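Local atomic coordinates of uncharacterized tRNA/rRNA methyltransferase HI_0380 (Haemophilus influenzae, PDB entry 3ILK), a protein that is probably a SPOUT-class RNA methyltransferase that transfers a methyl group from S-adenosyl-L-methionine to tRNA or rRNA. Residues N90-V102 / K127-D139. Sequence-based numbering, arbitrary orientation.
Sequences NTLIEPRECAEKV and KCHYHLNIPANPD. With EDO (1,2-ethanediol), chain D.
Thr91, Ile93, His131 and Asn133 join strands 92-93 and 130-132 in parallel through a short ladder of backbone bonds: His131 N to Thr91 O, Ile93 N to His131 O at 2.8 Å, and Asn133 N to Ile93 O at 3.0 Å, the last two running almost straight into their carbonyls. A side-chain bond reinforces the first rung. Thr91 OG1 lies in the plane of the His131 ring, 2.6 Å from ND1; Thr91 chi1 of 56° tucks the hydroxyl between backbone N and carbonyl carbon, and Leu88 O is a further partner. His131 NE2 bonds to Leu125 O, and the bonds at ND1 and NE2 together hold the ring's rotation.

On the Ile93 and Leu132 face, Lys101 lies across the Tyr130 ring, CE 3.7 Å from the centroid and NZ making a cation-pi contact. Ile93 CD1 meets Tyr130 CB at 3.5 Å, while Leu132 CD1 reaches Cys98 CB at 3.6 Å. Pro95 CD abuts Pro135 CD at 3.7 Å.

Strand 130-132 runs on to Ile134, probably part of the SPOUT cofactor site; its N-H binds an ethanediol, probably from the crystallisation liquor. Edge strand 92-93 leads through Glu94, the N-cap, into helix 95-104, which packs against helix 145-169; strand 130-132 separates it from strand 77-81.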
ATOM      1  N   ASN A  90      26.885  -5.167 -10.894  1.00 23.81           N
ATOM      2  CA  ASN A  90      27.080  -3.726 -11.157  1.00 23.34           C
ATOM      3  C   ASN A  90      25.796  -3.066 -11.678  1.00 22.69           C
ATOM      4  O   ASN A  90      25.626  -1.860 -11.569  1.00 19.75           O
ATOM      5  CB  ASN A  90      28.162  -3.537 -12.206  1.00 23.21           C
ATOM      6  CG  ASN A  90      29.521  -3.960 -11.720  1.00 28.65           C
ATOM      7  OD1 ASN A  90      29.875  -3.795 -10.529  1.00 33.22           O
ATOM      8  ND2 ASN A  90      30.320  -4.491 -12.639  1.00 31.86           N
ATOM      9  N   THR A  91      24.889  -3.876 -12.235  1.00 21.67           N
ATOM     10  CA  THR A  91      23.750  -3.341 -12.983  1.00 21.97           C
ATOM     11  C   THR A  91      22.426  -3.942 -12.566  1.00 22.33           C
ATOM     12  O   THR A  91      21.421  -3.688 -13.217  1.00 21.96           O
ATOM     13  CB  THR A  91      23.881  -3.640 -14.501  1.00 22.67           C
ATOM     14  OG1 THR A  91      24.038  -5.060 -14.699  1.00 21.28           O
ATOM     15  CG2 THR A  91      25.076  -2.855 -15.160  1.00 20.16           C
ATOM     16  N   LEU A  92      22.433  -4.720 -11.481  1.00 22.11           N
ATOM     17  CA  LEU A  92      21.215  -5.270 -10.881  1.00 22.60           C
ATOM     18  C   LEU A  92      20.423  -4.205 -10.156  1.00 21.77           C
ATOM     19  O   LEU A  92      20.988  -3.440  -9.407  1.00 22.12           O
ATOM     20  CB  LEU A  92      21.569  -6.348  -9.854  1.00 22.31           C
ATOM     21  CG  LEU A  92      21.913  -7.719 -10.440  1.00 24.55           C
ATOM     22  CD1 LEU A  92      22.628  -8.484  -9.297  1.00 26.24           C
ATOM     23  CD2 LEU A  92      20.651  -8.444 -10.943  1.00 24.67           C
ATOM     24  N   ILE A  93      19.118  -4.144 -10.381  1.00 22.02           N
ATOM     25  CA  ILE A  93      18.243  -3.150  -9.719  1.00 22.18           C
ATOM     26  C   ILE A  93      16.962  -3.857  -9.348  1.00 23.45           C
ATOM     27  O   ILE A  93      16.699  -4.878  -9.892  1.00 22.30           O
ATOM     28  CB  ILE A  93      17.877  -1.987 -10.664  1.00 23.63           C
ATOM     29  CG1 ILE A  93      17.277  -2.525 -11.983  1.00 22.14           C
ATOM     30  CG2 ILE A  93      19.083  -1.111 -10.930  1.00 21.65           C
ATOM     31  CD1 ILE A  93      16.943  -1.422 -12.916  1.00 31.36           C
ATOM     32  N   GLU A  94      16.154  -3.305  -8.441  1.00 24.95           N
ATOM     33  CA  GLU A  94      14.866  -3.936  -8.135  1.00 25.55           C
ATOM     34  C   GLU A  94      13.741  -3.035  -8.667  1.00 26.38           C
ATOM     35  O   GLU A  94      14.039  -1.935  -9.135  1.00 26.36           O
ATOM     36  CB  GLU A  94      14.740  -4.187  -6.627  1.00 26.37           C
ATOM     37  CG  GLU A  94      15.849  -5.122  -6.118  1.00 27.09           C
ATOM     38  CD  GLU A  94      16.021  -5.105  -4.629  1.00 30.79           C
ATOM     39  OE1 GLU A  94      16.780  -5.957  -4.155  1.00 35.55           O
ATOM     40  OE2 GLU A  94      15.396  -4.281  -3.924  1.00 31.99           O
ATOM     41  N   PRO A  95      12.478  -3.525  -8.665  1.00 26.18           N
ATOM     42  CA  PRO A  95      11.378  -2.885  -9.393  1.00 26.84           C
ATOM     43  C   PRO A  95      11.082  -1.426  -9.038  1.00 26.90           C
ATOM     44  O   PRO A  95      10.705  -0.662  -9.921  1.00 26.37           O
ATOM     45  CB  PRO A  95      10.175  -3.743  -9.000  1.00 26.03           C
ATOM     46  CG  PRO A  95      10.761  -5.102  -8.820  1.00 26.30           C
ATOM     47  CD  PRO A  95      12.009  -4.778  -8.043  1.00 26.97           C
ATOM     48  N   ARG A  96      11.246  -1.048  -7.775  1.00 26.87           N
ATOM     49  CA  ARG A  96      11.020   0.347  -7.398  1.00 27.84           C
ATOM     50  C   ARG A  96      12.013   1.295  -8.103  1.00 27.30           C
ATOM     51  O   ARG A  96      11.602   2.197  -8.808  1.00 26.90           O
ATOM     52  CB  ARG A  96      11.077   0.518  -5.874  1.00 27.63           C
ATOM     53  CG  ARG A  96      10.303   1.697  -5.416  1.00 32.27           C
ATOM     54  CD  ARG A  96       9.757   1.520  -4.008  1.00 38.19           C
ATOM     55  NE  ARG A  96       8.778   0.431  -3.927  1.00 42.21           N
ATOM     56  CZ  ARG A  96       8.277  -0.062  -2.785  1.00 43.90           C
ATOM     57  NH1 ARG A  96       7.385  -1.049  -2.838  1.00 43.32           N
ATOM     58  NH2 ARG A  96       8.661   0.423  -1.592  1.00 40.93           N
ATOM     59  N   GLU A  97      13.315   1.087  -7.918  1.00 27.15           N
ATOM     60  CA  GLU A  97      14.325   1.913  -8.603  1.00 26.75           C
ATOM     61  C   GLU A  97      14.153   1.786 -10.103  1.00 25.97           C
ATOM     62  O   GLU A  97      14.247   2.735 -10.826  1.00 25.23           O
ATOM     63  CB  GLU A  97      15.744   1.466  -8.267  1.00 28.11           C
ATOM     64  CG  GLU A  97      16.811   2.543  -8.553  1.00 30.14           C
ATOM     65  CD  GLU A  97      18.260   2.004  -8.534  1.00 34.59           C
ATOM     66  OE1 GLU A  97      18.533   0.980  -7.841  1.00 34.51           O
ATOM     67  OE2 GLU A  97      19.133   2.629  -9.195  1.00 33.09           O
ATOM     68  N   CYS A  98      13.891   0.583 -10.571  1.00 25.74           N
ATOM     69  CA  CYS A  98      13.720   0.394 -12.000  1.00 26.81           C
ATOM     70  C   CYS A  98      12.601   1.298 -12.592  1.00 25.01           C
ATOM     71  O   CYS A  98      12.806   1.956 -13.613  1.00 22.47           O
ATOM     72  CB  CYS A  98      13.392  -1.048 -12.288  1.00 25.76           C
ATOM     73  SG  CYS A  98      13.252  -1.250 -14.052  1.00 38.13           S
ATOM     74  N   ALA A  99      11.443   1.322 -11.919  1.00 23.89           N
ATOM     75  CA  ALA A  99      10.296   2.149 -12.335  1.00 23.11           C
ATOM     76  C   ALA A  99      10.627   3.652 -12.301  1.00 24.14           C
ATOM     77  O   ALA A  99      10.231   4.425 -13.200  1.00 23.62           O
ATOM     78  CB  ALA A  99       9.066   1.830 -11.441  1.00 22.74           C
ATOM     79  N   GLU A 100      11.368   4.082 -11.286  1.00 23.48           N
ATOM     80  CA  GLU A 100      11.745   5.488 -11.257  1.00 24.87           C
ATOM     81  C   GLU A 100      12.597   5.857 -12.464  1.00 24.19           C
ATOM     82  O   GLU A 100      12.403   6.930 -13.039  1.00 22.78           O
ATOM     83  CB  GLU A 100      12.490   5.853  -9.990  1.00 25.42           C
ATOM     84  CG  GLU A 100      11.589   5.841  -8.787  1.00 31.84           C
ATOM     85  CD  GLU A 100      12.383   5.840  -7.519  1.00 38.11           C
ATOM     86  OE1 GLU A 100      11.831   5.380  -6.484  1.00 41.62           O
ATOM     87  OE2 GLU A 100      13.569   6.272  -7.575  1.00 39.30           O
ATOM     88  N   LYS A 101      13.521   4.971 -12.853  1.00 23.32           N
ATOM     89  CA  LYS A 101      14.303   5.215 -14.062  1.00 22.41           C
ATOM     90  C   LYS A 101      13.455   5.201 -15.318  1.00 20.82           C
ATOM     91  O   LYS A 101      13.679   6.000 -16.185  1.00 20.45           O
ATOM     92  CB  LYS A 101      15.363   4.141 -14.264  1.00 23.08           C
ATOM     93  CG  LYS A 101      16.685   4.324 -13.571  1.00 23.79           C
ATOM     94  CD  LYS A 101      17.572   3.170 -14.110  1.00 27.04           C
ATOM     95  CE  LYS A 101      18.461   2.600 -13.050  1.00 27.17           C
ATOM     96  NZ  LYS A 101      19.632   3.528 -12.810  1.00 25.99           N
ATOM     97  N   VAL A 102      12.581   4.195 -15.490  1.00 20.15           N
ATOM     98  CA  VAL A 102      11.758   4.129 -16.689  1.00 19.82           C
ATOM     99  C   VAL A 102      10.947   5.446 -16.848  1.00 21.74           C
ATOM    100  O   VAL A 102      10.983   6.104 -17.912  1.00 21.94           O
ATOM    101  CB  VAL A 102      10.897   2.847 -16.653  1.00 20.78           C
ATOM    102  CG1 VAL A 102      10.025   2.718 -17.892  1.00 23.45           C
ATOM    103  CG2 VAL A 102      11.874   1.604 -16.627  1.00 14.31           C
ATOM    104  N   LYS A 127      23.059  -7.147 -23.781  1.00 24.01           N
ATOM    105  CA  LYS A 127      22.298  -6.110 -24.456  1.00 24.57           C
ATOM    106  C   LYS A 127      21.313  -5.330 -23.567  1.00 24.50           C
ATOM    107  O   LYS A 127      20.754  -4.335 -24.029  1.00 26.71           O
ATOM    108  CB  LYS A 127      21.647  -6.649 -25.721  1.00 24.47           C
ATOM    109  CG  LYS A 127      22.654  -7.048 -26.814  1.00 23.27           C
ATOM    110  CD  LYS A 127      21.958  -7.912 -27.885  1.00 26.71           C
ATOM    111  CE  LYS A 127      22.787  -8.007 -29.176  1.00 30.00           C
ATOM    112  NZ  LYS A 127      22.207  -9.096 -30.024  1.00 32.28           N
ATOM    113  N   CYS A 128      21.180  -5.700 -22.291  1.00 22.48           N
ATOM    114  CA  CYS A 128      20.401  -4.903 -21.348  1.00 21.50           C
ATOM    115  C   CYS A 128      21.244  -3.874 -20.597  1.00 21.79           C
ATOM    116  O   CYS A 128      22.325  -4.205 -20.136  1.00 21.58           O
ATOM    117  CB  CYS A 128      19.780  -5.778 -20.319  1.00 20.96           C
ATOM    118  SG  CYS A 128      18.710  -6.994 -21.103  1.00 25.05           S
ATOM    119  N   HIS A 129      20.681  -2.689 -20.342  1.00 20.04           N
ATOM    120  CA  HIS A 129      21.465  -1.627 -19.640  1.00 20.11           C
ATOM    121  C   HIS A 129      21.363  -1.953 -18.146  1.00 20.32           C
ATOM    122  O   HIS A 129      22.322  -1.778 -17.414  1.00 18.85           O
ATOM    123  CB  HIS A 129      20.882  -0.259 -19.955  1.00 18.18           C
ATOM    124  CG  HIS A 129      20.973   0.087 -21.411  1.00 20.27           C
ATOM    125  ND1 HIS A 129      22.077   0.720 -21.964  1.00 22.48           N
ATOM    126  CD2 HIS A 129      20.134  -0.178 -22.441  1.00 19.95           C
ATOM    127  CE1 HIS A 129      21.902   0.845 -23.269  1.00 19.45           C
ATOM    128  NE2 HIS A 129      20.735   0.309 -23.583  1.00 23.86           N
ATOM    129  N   TYR A 130      20.221  -2.517 -17.722  1.00 18.47           N
ATOM    130  CA  TYR A 130      20.065  -2.844 -16.307  1.00 20.16           C
ATOM    131  C   TYR A 130      19.378  -4.181 -16.214  1.00 20.41           C
ATOM    132  O   TYR A 130      18.752  -4.650 -17.201  1.00 20.95           O
ATOM    133  CB  TYR A 130      19.339  -1.748 -15.435  1.00 19.66           C
ATOM    134  CG  TYR A 130      20.022  -0.381 -15.460  1.00 23.37           C
ATOM    135  CD1 TYR A 130      19.639   0.566 -16.407  1.00 21.92           C
ATOM    136  CD2 TYR A 130      21.047  -0.042 -14.546  1.00 22.32           C
ATOM    137  CE1 TYR A 130      20.251   1.814 -16.470  1.00 24.74           C
ATOM    138  CE2 TYR A 130      21.686   1.216 -14.599  1.00 26.89           C
ATOM    139  CZ  TYR A 130      21.274   2.131 -15.562  1.00 25.98           C
ATOM    140  OH  TYR A 130      21.845   3.369 -15.644  1.00 30.34           O
ATOM    141  N   HIS A 131      19.569  -4.837 -15.075  1.00 20.30           N
ATOM    142  CA  HIS A 131      19.011  -6.185 -14.898  1.00 20.49           C
ATOM    143  C   HIS A 131      18.118  -6.161 -13.708  1.00 21.31           C
ATOM    144  O   HIS A 131      18.551  -5.770 -12.614  1.00 22.31           O
ATOM    145  CB  HIS A 131      20.114  -7.204 -14.761  1.00 19.61           C
ATOM    146  CG  HIS A 131      21.063  -7.172 -15.926  1.00 19.79           C
ATOM    147  ND1 HIS A 131      22.196  -6.385 -15.940  1.00 18.52           N
ATOM    148  CD2 HIS A 131      20.983  -7.725 -17.148  1.00 21.06           C
ATOM    149  CE1 HIS A 131      22.800  -6.505 -17.104  1.00 18.80           C
ATOM    150  NE2 HIS A 131      22.085  -7.315 -17.856  1.00 18.64           N
ATOM    151  N   LEU A 132      16.868  -6.599 -13.926  1.00 22.83           N
ATOM    152  CA  LEU A 132      15.790  -6.371 -12.978  1.00 22.58           C
ATOM    153  C   LEU A 132      15.517  -7.616 -12.167  1.00 22.91           C
ATOM    154  O   LEU A 132      15.158  -8.654 -12.716  1.00 21.94           O
ATOM    155  CB  LEU A 132      14.540  -5.876 -13.714  1.00 22.07           C
ATOM    156  CG  LEU A 132      13.268  -5.663 -12.851  1.00 25.91           C
ATOM    157  CD1 LEU A 132      13.574  -4.641 -11.796  1.00 26.94           C
ATOM    158  CD2 LEU A 132      12.069  -5.198 -13.727  1.00 25.59           C
ATOM    159  N   ASN A 133      15.729  -7.526 -10.856  1.00 23.52           N
ATOM    160  CA  ASN A 133      15.480  -8.692 -10.033  1.00 23.33           C
ATOM    161  C   ASN A 133      14.388  -8.349  -9.052  1.00 23.19           C
ATOM    162  O   ASN A 133      14.429  -7.278  -8.410  1.00 23.15           O
ATOM    163  CB  ASN A 133      16.752  -9.138  -9.284  1.00 23.51           C
ATOM    164  CG  ASN A 133      16.477 -10.290  -8.339  1.00 26.37           C
ATOM    165  OD1 ASN A 133      16.389 -10.105  -7.127  1.00 28.65           O
ATOM    166  ND2 ASN A 133      16.284 -11.469  -8.894  1.00 22.82           N
ATOM    167  N   ILE A 134      13.450  -9.270  -8.876  1.00 23.47           N
ATOM    168  CA  ILE A 134      12.339  -9.019  -7.983  1.00 23.88           C
ATOM    169  C   ILE A 134      12.650  -9.652  -6.634  1.00 24.64           C
ATOM    170  O   ILE A 134      12.760 -10.893  -6.546  1.00 24.54           O
ATOM    171  CB  ILE A 134      11.023  -9.601  -8.538  1.00 23.77           C
ATOM    172  CG1 ILE A 134      10.699  -9.024  -9.929  1.00 23.30           C
ATOM    173  CG2 ILE A 134       9.879  -9.317  -7.552  1.00 25.29           C
ATOM    174  CD1 ILE A 134       9.383  -9.579 -10.600  1.00 23.64           C
ATOM    175  N   PRO A 135      12.771  -8.825  -5.580  1.00 24.14           N
ATOM    176  CA  PRO A 135      13.068  -9.388  -4.271  1.00 24.45           C
ATOM    177  C   PRO A 135      12.010 -10.459  -3.948  1.00 24.47           C
ATOM    178  O   PRO A 135      10.804 -10.240  -4.161  1.00 23.22           O
ATOM    179  CB  PRO A 135      12.869  -8.208  -3.337  1.00 24.18           C
ATOM    180  CG  PRO A 135      13.090  -7.020  -4.206  1.00 25.93           C
ATOM    181  CD  PRO A 135      12.451  -7.388  -5.490  1.00 23.77           C
ATOM    182  N   ALA A 136      12.452 -11.585  -3.428  1.00 23.39           N
ATOM    183  CA  ALA A 136      11.563 -12.709  -3.270  1.00 23.97           C
ATOM    184  C   ALA A 136      12.093 -13.620  -2.192  1.00 23.53           C
ATOM    185  O   ALA A 136      13.194 -13.428  -1.707  1.00 23.67           O
ATOM    186  CB  ALA A 136      11.352 -13.444  -4.636  1.00 23.60           C
ATOM    187  N   ASN A 137      11.274 -14.568  -1.773  1.00 24.33           N
ATOM    188  CA  ASN A 137      11.691 -15.628  -0.852  1.00 25.15           C
ATOM    189  C   ASN A 137      12.972 -16.274  -1.424  1.00 25.99           C
ATOM    190  O   ASN A 137      12.948 -16.790  -2.541  1.00 24.84           O
ATOM    191  CB  ASN A 137      10.558 -16.665  -0.758  1.00 24.22           C
ATOM    192  CG  ASN A 137      10.843 -17.800   0.224  1.00 24.32           C
ATOM    193  OD1 ASN A 137      11.935 -17.895   0.817  1.00 20.02           O
ATOM    194  ND2 ASN A 137       9.836 -18.677   0.410  1.00 18.97           N
ATOM    195  N   PRO A 138      14.084 -16.226  -0.670  1.00 27.11           N
ATOM    196  CA  PRO A 138      15.333 -16.822  -1.168  1.00 28.11           C
ATOM    197  C   PRO A 138      15.154 -18.327  -1.421  1.00 28.68           C
ATOM    198  O   PRO A 138      15.744 -18.870  -2.340  1.00 28.37           O
ATOM    199  CB  PRO A 138      16.316 -16.600  -0.010  1.00 27.92           C
ATOM    200  CG  PRO A 138      15.423 -16.514   1.217  1.00 27.50           C
ATOM    201  CD  PRO A 138      14.226 -15.734   0.716  1.00 26.99           C
ATOM    202  N   ASP A 139      14.307 -18.961  -0.624  1.00 29.61           N
ATOM    203  CA  ASP A 139      14.033 -20.384  -0.757  1.00 31.18           C
ATOM    204  C   ASP A 139      13.012 -20.749  -1.824  1.00 31.60           C
ATOM    205  O   ASP A 139      12.766 -21.936  -2.032  1.00 32.12           O
ATOM    206  CB  ASP A 139      13.591 -20.951   0.588  1.00 31.13           C
ATOM    207  CG  ASP A 139      14.725 -21.021   1.590  1.00 32.61           C
ATOM    208  OD1 ASP A 139      15.904 -20.929   1.163  1.00 32.81           O
ATOM    209  OD2 ASP A 139      14.446 -21.185   2.810  1.00 33.69           O
TER
HETATM  210  C1  EDO D 243      13.419 -11.592 -11.863  1.00 62.28           C
HETATM  211  O1  EDO D 243      13.432 -11.634 -10.435  1.00 58.92           O
HETATM  212  C2  EDO D 243      12.957 -12.946 -12.392  1.00 65.41           C
HETATM  213  O2  EDO D 243      11.583 -12.826 -12.813  1.00 68.95           O